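Local coordinates for protein 5-oxoprolinase subunit C (Escherichia coli, PDB 5DUD) that catalyses, as part of 5-oxoprolinase, the cleavage of 5-oxoproline to L-glutamate coupled to the hydrolysis of ATP to ADP and phosphate, at residues Ala291-Asp294 / Gln295-Phe299. Residues are numbered along the deposited sequence; the frame is centred on the assembly and turned at random.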
ATOM      1  N   ALA A 291       1.905 -19.458  12.354  1.00 36.00           N
ATOM      2  CA  ALA A 291       2.762 -19.301  11.173  1.00 35.42           C
ATOM      3  C   ALA A 291       3.430 -17.922  11.157  1.00 38.60           C
ATOM      4  O   ALA A 291       4.569 -17.804  10.706  1.00 37.90           O
ATOM      5  CB  ALA A 291       1.951 -19.498   9.902  1.00 35.95           C
ATOM      6  N   ARG A 292       2.719 -16.883  11.647  1.00 35.01           N
ATOM      7  CA  ARG A 292       3.252 -15.519  11.742  1.00 34.39           C
ATOM      8  C   ARG A 292       4.333 -15.458  12.823  1.00 38.65           C
ATOM      9  O   ARG A 292       5.345 -14.784  12.630  1.00 37.94           O
ATOM     10  CB  ARG A 292       2.136 -14.503  12.046  1.00 34.44           C
ATOM     11  CG  ARG A 292       2.484 -13.074  11.639  1.00 44.47           C
ATOM     12  CD  ARG A 292       2.147 -12.050  12.709  1.00 53.60           C
ATOM     13  NE  ARG A 292       2.114 -10.687  12.167  1.00 60.46           N
ATOM     14  CZ  ARG A 292       2.049  -9.575  12.897  1.00 73.78           C
ATOM     15  NH1 ARG A 292       2.022  -9.634  14.223  1.00 60.58           N
ATOM     16  NH2 ARG A 292       2.021  -8.387  12.299  1.00 60.86           N
ATOM     17  N   GLN A 293       4.122 -16.171  13.954  1.00 35.92           N
ATOM     18  CA  GLN A 293       5.111 -16.242  15.034  1.00 36.35           C
ATOM     19  C   GLN A 293       6.358 -16.960  14.539  1.00 40.14           C
ATOM     20  O   GLN A 293       7.438 -16.383  14.586  1.00 39.80           O
ATOM     21  CB  GLN A 293       4.555 -16.962  16.278  1.00 38.57           C
ATOM     22  CG  GLN A 293       3.608 -16.115  17.123  1.00 54.45           C
ATOM     23  CD  GLN A 293       2.770 -16.904  18.116  1.00 74.48           C
ATOM     24  OE1 GLN A 293       1.627 -16.537  18.402  1.00 70.21           O
ATOM     25  NE2 GLN A 293       3.292 -17.985  18.694  1.00 66.41           N
ATOM     26  N   ASP A 294       6.199 -18.185  13.997  1.00 36.53           N
ATOM     27  CA  ASP A 294       7.302 -19.002  13.464  1.00 36.39           C
ATOM     28  C   ASP A 294       8.244 -18.200  12.544  1.00 39.23           C
ATOM     29  O   ASP A 294       9.457 -18.392  12.621  1.00 38.97           O
ATOM     30  CB  ASP A 294       6.759 -20.224  12.694  1.00 38.34           C
ATOM     31  CG  ASP A 294       6.123 -21.309  13.550  1.00 49.00           C
ATOM     32  OD1 ASP A 294       6.121 -21.164  14.794  1.00 49.94           O
ATOM     33  OD2 ASP A 294       5.605 -22.290  12.976  1.00 55.35           O
ATOM     34  N   GLN A 295       7.698 -17.289  11.711  1.00 34.88           N
ATOM     35  CA  GLN A 295       8.508 -16.450  10.822  1.00 34.15           C
ATOM     36  C   GLN A 295       9.155 -15.299  11.610  1.00 38.09           C
ATOM     37  O   GLN A 295      10.316 -14.985  11.366  1.00 37.48           O
ATOM     38  CB  GLN A 295       7.680 -15.913   9.649  1.00 34.75           C
ATOM     39  CG  GLN A 295       8.545 -15.500   8.463  1.00 48.41           C
ATOM     40  CD  GLN A 295       7.724 -15.142   7.253  1.00 64.65           C
ATOM     41  OE1 GLN A 295       7.533 -15.955   6.344  1.00 60.29           O
ATOM     42  NE2 GLN A 295       7.232 -13.913   7.201  1.00 54.92           N
ATOM     43  N   GLN A 296       8.441 -14.717  12.601  1.00 35.14           N
ATOM     44  CA  GLN A 296       9.017 -13.684  13.483  1.00 35.46           C
ATOM     45  C   GLN A 296      10.098 -14.306  14.385  1.00 40.35           C
ATOM     46  O   GLN A 296      11.127 -13.685  14.644  1.00 40.22           O
ATOM     47  CB  GLN A 296       7.937 -13.001  14.343  1.00 36.93           C
ATOM     48  CG  GLN A 296       7.128 -11.955  13.582  1.00 51.19           C
ATOM     49  CD  GLN A 296       6.106 -11.259  14.457  1.00 70.15           C
ATOM     50  OE1 GLN A 296       5.595 -11.819  15.435  1.00 65.53           O
ATOM     51  NE2 GLN A 296       5.757 -10.026  14.110  1.00 61.90           N
ATOM     52  N   ARG A 297       9.849 -15.545  14.843  1.00 37.58           N
ATOM     53  CA  ARG A 297      10.759 -16.345  15.666  1.00 38.39           C
ATOM     54  C   ARG A 297      11.992 -16.783  14.858  1.00 42.54           C
ATOM     55  O   ARG A 297      13.065 -16.963  15.429  1.00 42.60           O
ATOM     56  CB  ARG A 297      10.021 -17.586  16.205  1.00 39.18           C
ATOM     57  CG  ARG A 297       8.935 -17.268  17.241  1.00 49.39           C
ATOM     58  CD  ARG A 297       8.131 -18.502  17.636  1.00 57.47           C
ATOM     59  NE  ARG A 297       7.284 -18.253  18.802  1.00 62.57           N
ATOM     60  CZ  ARG A 297       6.620 -19.182  19.488  1.00 74.18           C
ATOM     61  NH1 ARG A 297       6.692 -20.464  19.126  1.00 59.96           N
ATOM     62  NH2 ARG A 297       5.870 -18.846  20.529  1.00 60.53           N
ATOM     63  N   TYR A 298      11.821 -16.985  13.538  1.00 38.98           N
ATOM     64  CA  TYR A 298      12.895 -17.378  12.622  1.00 39.05           C
ATOM     65  C   TYR A 298      13.943 -16.245  12.464  1.00 43.03           C
ATOM     66  O   TYR A 298      15.127 -16.555  12.385  1.00 43.09           O
ATOM     67  CB  TYR A 298      12.300 -17.796  11.256  1.00 39.77           C
ATOM     68  CG  TYR A 298      13.296 -17.964  10.132  1.00 41.86           C
ATOM     69  CD1 TYR A 298      14.056 -19.122  10.017  1.00 44.62           C
ATOM     70  CD2 TYR A 298      13.407 -17.010   9.126  1.00 42.03           C
ATOM     71  CE1 TYR A 298      14.942 -19.302   8.958  1.00 45.75           C
ATOM     72  CE2 TYR A 298      14.291 -17.178   8.065  1.00 42.97           C
ATOM     73  CZ  TYR A 298      15.065 -18.321   7.990  1.00 51.39           C
ATOM     74  OH  TYR A 298      15.930 -18.497   6.940  1.00 52.58           O
ATOM     75  N   PHE A 299      13.535 -14.956  12.460  1.00 39.32           N
ATOM     76  CA  PHE A 299      14.496 -13.840  12.347  1.00 39.33           C
ATOM     77  C   PHE A 299      15.316 -13.666  13.650  1.00 44.39           C
ATOM     78  O   PHE A 299      16.434 -13.155  13.595  1.00 44.39           O
ATOM     79  CB  PHE A 299      13.795 -12.519  11.979  1.00 40.52           C
ATOM     80  CG  PHE A 299      13.014 -12.570  10.684  1.00 41.12           C
ATOM     81  CD1 PHE A 299      13.649 -12.835   9.478  1.00 43.82           C
ATOM     82  CD2 PHE A 299      11.648 -12.327  10.668  1.00 42.76           C
ATOM     83  CE1 PHE A 299      12.923 -12.896   8.288  1.00 43.99           C
ATOM     84  CE2 PHE A 299      10.922 -12.412   9.482  1.00 44.84           C
ATOM     85  CZ  PHE A 299      11.565 -12.677   8.298  1.00 42.65           C
TER
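Gln-293 and Arg-297, one turn apart on helix 285-302, run side by side in the same direction. Gln-293 NE2 lies over one face of the Arg-297 guanidinium, displaced toward its rim, with the amide and guanidinium planes turned 48° apart. Gln-293 NE2 approaches Arg-297 NH2 to 3.3 Å, but both are donors, so the pair meets without a hydrogen bond. The approach follows from matching first torsions: CG of each lies beside its own backbone N, anti to the carbonyl carbon (chi1 -77° in Gln-293), and both chains then extend. Asp-294 brings an opposite charge to the same guanidinium, its OD1 4.4 Å from Arg-297 NH1; the distance is beyond a salt bridge, and OD1 lies off the guanidinium plane, so no N-H is aimed at it.

On another side of the helix Gln-296 crosses Arg-292 at a slant. Gln-296 NE2 sits over a face of the Arg-292 guanidinium, 3.8 Å from Arg-292 NH1, and the planes differ by 41°. Arg-292 also forms a weak, long ion pair with Glu-263.

Regular i to i+4 bonds join the backbone: Gln-296 N gives to Arg-292 O at 3.1 Å, and Arg-297 N to Gln-293 O at 2.6 Å. Those from Gln-295 N to Ala-291 O and from Tyr-298 N to Asp-294 O are weak.

These are i to i+4 pairs on the chain's last helix, which follows strand 277-282 and packs on helix 34-44: Gln-295 touches Pro-35, Tyr-298 Ile-39, and Phe-299 Pro-35 and Arg-38. Arg-292 packs on an apolar and Gln-293 on an acidic side chain of another protein's chain. Cohesion here rests mainly on backbone bonds; the glutamine amides pack against guanidinium faces, and Asp-294 probably adds a modest, undirected attraction to Arg-297.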